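Local structure of putative uncharacterized protein (Coprinopsis cinerea, 3W9A) at residues Ser121-Leu126 against Val188-Phe193. The protein is the catalytic domain of a family 131 glycoside hydrolase with a beta-jelly roll fold, and probably cleaves beta-glucan chains. Numbering follows the deposited sequence.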
ATOM      1  N   SER A 121      -7.003   3.663  11.679  1.00 14.12           N
ATOM      2  CA  SER A 121      -6.511   4.051  13.006  1.00 14.34           C
ATOM      3  C   SER A 121      -5.007   4.361  13.040  1.00 13.92           C
ATOM      4  O   SER A 121      -4.470   4.754  14.074  1.00 13.57           O
ATOM      5  CB  SER A 121      -6.796   2.930  13.991  1.00 14.63           C
ATOM      6  OG  SER A 121      -5.947   1.808  13.723  1.00 14.94           O
ATOM      7  N   HIS A 122      -4.329   4.143  11.915  1.00 13.86           N
ATOM      8  CA  HIS A 122      -2.886   4.349  11.783  1.00 13.24           C
ATOM      9  C   HIS A 122      -2.079   3.500  12.761  1.00 13.07           C
ATOM     10  O   HIS A 122      -0.956   3.866  13.127  1.00 12.30           O
ATOM     11  CB  HIS A 122      -2.539   5.822  11.948  1.00 13.53           C
ATOM     12  CG  HIS A 122      -3.275   6.719  11.010  1.00 13.54           C
ATOM     13  ND1 HIS A 122      -2.837   6.975   9.729  1.00 13.27           N
ATOM     14  CD2 HIS A 122      -4.423   7.423  11.165  1.00 13.84           C
ATOM     15  CE1 HIS A 122      -3.688   7.795   9.132  1.00 13.20           C
ATOM     16  NE2 HIS A 122      -4.655   8.084   9.980  1.00 13.54           N
ATOM     17  N   PHE A 123      -2.627   2.351  13.162  1.00 12.34           N
ATOM     18  CA  PHE A 123      -1.920   1.513  14.114  1.00 12.01           C
ATOM     19  C   PHE A 123      -0.648   0.970  13.458  1.00 12.06           C
ATOM     20  O   PHE A 123       0.314   0.654  14.150  1.00 12.24           O
ATOM     21  CB  PHE A 123      -2.823   0.407  14.704  1.00 11.37           C
ATOM     22  CG  PHE A 123      -3.017  -0.792  13.815  1.00 10.86           C
ATOM     23  CD1 PHE A 123      -2.056  -1.773  13.743  1.00 10.59           C
ATOM     24  CD2 PHE A 123      -4.218  -0.978  13.120  1.00 10.54           C
ATOM     25  CE1 PHE A 123      -2.252  -2.893  12.967  1.00 10.56           C
ATOM     26  CE2 PHE A 123      -4.423  -2.090  12.335  1.00 10.20           C
ATOM     27  CZ  PHE A 123      -3.437  -3.050  12.248  1.00 10.59           C
ATOM     28  N   THR A 124      -0.659   0.847  12.130  1.00 12.06           N
ATOM     29  CA  THR A 124       0.576   0.671  11.355  1.00 11.80           C
ATOM     30  C   THR A 124       0.403   1.335  10.005  1.00 12.38           C
ATOM     31  O   THR A 124      -0.714   1.420   9.484  1.00 11.72           O
ATOM     32  CB  THR A 124       0.985  -0.812  11.207  1.00 11.93           C
ATOM     33  OG1 THR A 124       2.358  -0.918  10.781  1.00 11.83           O
ATOM     34  CG2 THR A 124       0.060  -1.557  10.236  1.00 12.08           C
ATOM     35  N   GLU A 125       1.521   1.804   9.453  1.00 12.49           N
ATOM     36  CA  GLU A 125       1.542   2.524   8.198  1.00 12.93           C
ATOM     37  C   GLU A 125       2.970   2.866   7.827  1.00 12.98           C
ATOM     38  O   GLU A 125       3.910   2.709   8.628  1.00 12.14           O
ATOM     39  CB  GLU A 125       0.752   3.839   8.299  1.00 13.75           C
ATOM     40  CG  GLU A 125       1.353   4.863   9.273  1.00 14.06           C
ATOM     41  CD  GLU A 125       0.450   6.059   9.498  1.00 14.59           C
ATOM     42  OE1 GLU A 125      -0.422   6.346   8.629  1.00 15.79           O
ATOM     43  OE2 GLU A 125       0.593   6.700  10.559  1.00 14.67           O
ATOM     44  N   LEU A 126       3.117   3.370   6.615  1.00 12.81           N
ATOM     45  CA  LEU A 126       4.369   3.931   6.173  1.00 12.96           C
ATOM     46  C   LEU A 126       4.159   5.418   6.108  1.00 13.01           C
ATOM     47  O   LEU A 126       3.049   5.880   5.801  1.00 13.19           O
ATOM     48  CB  LEU A 126       4.745   3.403   4.785  1.00 12.95           C
ATOM     49  CG  LEU A 126       5.075   1.901   4.632  1.00 12.86           C
ATOM     50  CD1 LEU A 126       5.268   1.524   3.172  1.00 12.52           C
ATOM     51  CD2 LEU A 126       6.296   1.501   5.438  1.00 13.07           C
ATOM     52  N   VAL A 188       5.585  -5.448  17.830  1.00 19.66           N
ATOM     53  CA  VAL A 188       5.475  -4.446  18.894  1.00 19.69           C
ATOM     54  C   VAL A 188       3.997  -4.178  19.163  1.00 19.75           C
ATOM     55  O   VAL A 188       3.171  -4.357  18.264  1.00 19.47           O
ATOM     56  CB  VAL A 188       6.181  -3.115  18.515  1.00 20.69           C
ATOM     57  CG1 VAL A 188       7.627  -3.366  18.098  1.00 20.77           C
ATOM     58  CG2 VAL A 188       5.440  -2.373  17.410  1.00 20.29           C
ATOM     59  N   PRO A 189       3.650  -3.754  20.391  1.00 20.14           N
ATOM     60  CA  PRO A 189       2.229  -3.541  20.668  1.00 20.10           C
ATOM     61  C   PRO A 189       1.578  -2.434  19.847  1.00 19.30           C
ATOM     62  O   PRO A 189       2.180  -1.398  19.594  1.00 18.85           O
ATOM     63  CB  PRO A 189       2.208  -3.188  22.163  1.00 20.78           C
ATOM     64  CG  PRO A 189       3.417  -3.867  22.724  1.00 20.69           C
ATOM     65  CD  PRO A 189       4.454  -3.760  21.633  1.00 20.56           C
ATOM     66  N   ALA A 190       0.344  -2.679  19.424  1.00 19.32           N
ATOM     67  CA  ALA A 190      -0.465  -1.652  18.790  1.00 18.56           C
ATOM     68  C   ALA A 190      -1.912  -2.062  18.878  1.00 18.36           C
ATOM     69  O   ALA A 190      -2.220  -3.249  19.035  1.00 18.22           O
ATOM     70  CB  ALA A 190      -0.057  -1.463  17.332  1.00 18.93           C
ATOM     71  N   ASN A 191      -2.806  -1.087  18.757  1.00 18.42           N
ATOM     72  CA  ASN A 191      -4.228  -1.386  18.705  1.00 18.19           C
ATOM     73  C   ASN A 191      -4.578  -1.835  17.284  1.00 16.57           C
ATOM     74  O   ASN A 191      -4.838  -1.019  16.406  1.00 15.14           O
ATOM     75  CB  ASN A 191      -5.061  -0.187  19.148  1.00 19.09           C
ATOM     76  CG  ASN A 191      -6.555  -0.479  19.132  1.00 20.05           C
ATOM     77  OD1 ASN A 191      -6.994  -1.579  18.770  1.00 20.59           O
ATOM     78  ND2 ASN A 191      -7.342   0.504  19.520  1.00 20.70           N
ATOM     79  N   THR A 192      -4.562  -3.149  17.078  1.00 15.73           N
ATOM     80  CA  THR A 192      -4.647  -3.738  15.744  1.00 15.27           C
ATOM     81  C   THR A 192      -6.069  -3.929  15.222  1.00 14.78           C
ATOM     82  O   THR A 192      -6.272  -4.679  14.270  1.00 14.24           O
ATOM     83  CB  THR A 192      -3.972  -5.120  15.740  1.00 15.17           C
ATOM     84  OG1 THR A 192      -4.528  -5.911  16.801  1.00 15.15           O
ATOM     85  CG2 THR A 192      -2.469  -4.979  15.932  1.00 15.49           C
ATOM     86  N   PHE A 193      -7.054  -3.273  15.830  1.00 14.34           N
ATOM     87  CA  PHE A 193      -8.413  -3.468  15.393  1.00 14.03           C
ATOM     88  C   PHE A 193      -8.565  -3.027  13.945  1.00 13.29           C
ATOM     89  O   PHE A 193      -8.172  -1.926  13.568  1.00 12.70           O
ATOM     90  CB  PHE A 193      -9.447  -2.721  16.242  1.00 14.46           C
ATOM     91  CG  PHE A 193     -10.836  -2.821  15.664  1.00 15.04           C
ATOM     92  CD1 PHE A 193     -11.564  -3.991  15.801  1.00 15.13           C
ATOM     93  CD2 PHE A 193     -11.376  -1.783  14.914  1.00 14.79           C
ATOM     94  CE1 PHE A 193     -12.825  -4.111  15.247  1.00 15.33           C
ATOM     95  CE2 PHE A 193     -12.636  -1.898  14.357  1.00 14.74           C
ATOM     96  CZ  PHE A 193     -13.361  -3.063  14.529  1.00 15.08           C
TER
HETATM   97  O   HOH W   1      -8.189   0.458  11.636  1.00  7.49           O
HETATM   98  O   HOH W   2      -6.954  -0.203  15.200  1.00 13.47           O
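Phe123 lies against the backbone of Thr192, and of all the residues in the contact it has the largest area covered, 99 Å² of the 215 Å² buried between the segments. The contact joins the turn between strands 114-119 and 124-128 of one jelly-roll sheet to the chain leaving strand 182-189 of the other. Thr192 CA stands 3.5 Å from the centroid of the Phe123 ring and only 3° off its normal, a CH-pi contact centred on the face. Thr192 CG2 reaches the same ring nearer its rim, 3.6 Å from Phe123 CE1. With chi1 of Phe123 at 80°, CG sits between the backbone N and the carbonyl carbon, which lays the ring face over Thr192 CA. Ala190 CB adds a looser apolar touch, 4.1 Å from Phe123 CD1. Phe119 stacks with Phe123 within the fold, while Thr192 also packs on Ile163 of strand 157-164.

The carbonyl oxygen Asn191 O sits 3.0 Å from Phe123 CB, close beside the ring. Water 2 donates to this oxygen at 2.6 Å and to Phe193 O at 2.7 Å, and accepts from Ser121 OG at 2.7 Å. Water 1 also donates to Phe193 O and takes a weak bond from Ser121 N. A weak bond from Phe123 N to Ser121 OG (3.4 Å, 137°) ties the aromatic residue to the hydroxyl that meets water 2.

Replacing Phe123 with an alanine removes the ring, which would probably leave Thr192 CA and CG2 without their aromatic partner and open a gap beside Ala190. Chemically, a buried ring face packs on a backbone CH, while at the exposed margin water, not a direct hydrogen bond, links Ser121 to the carbonyls of Asn191 and Phe193.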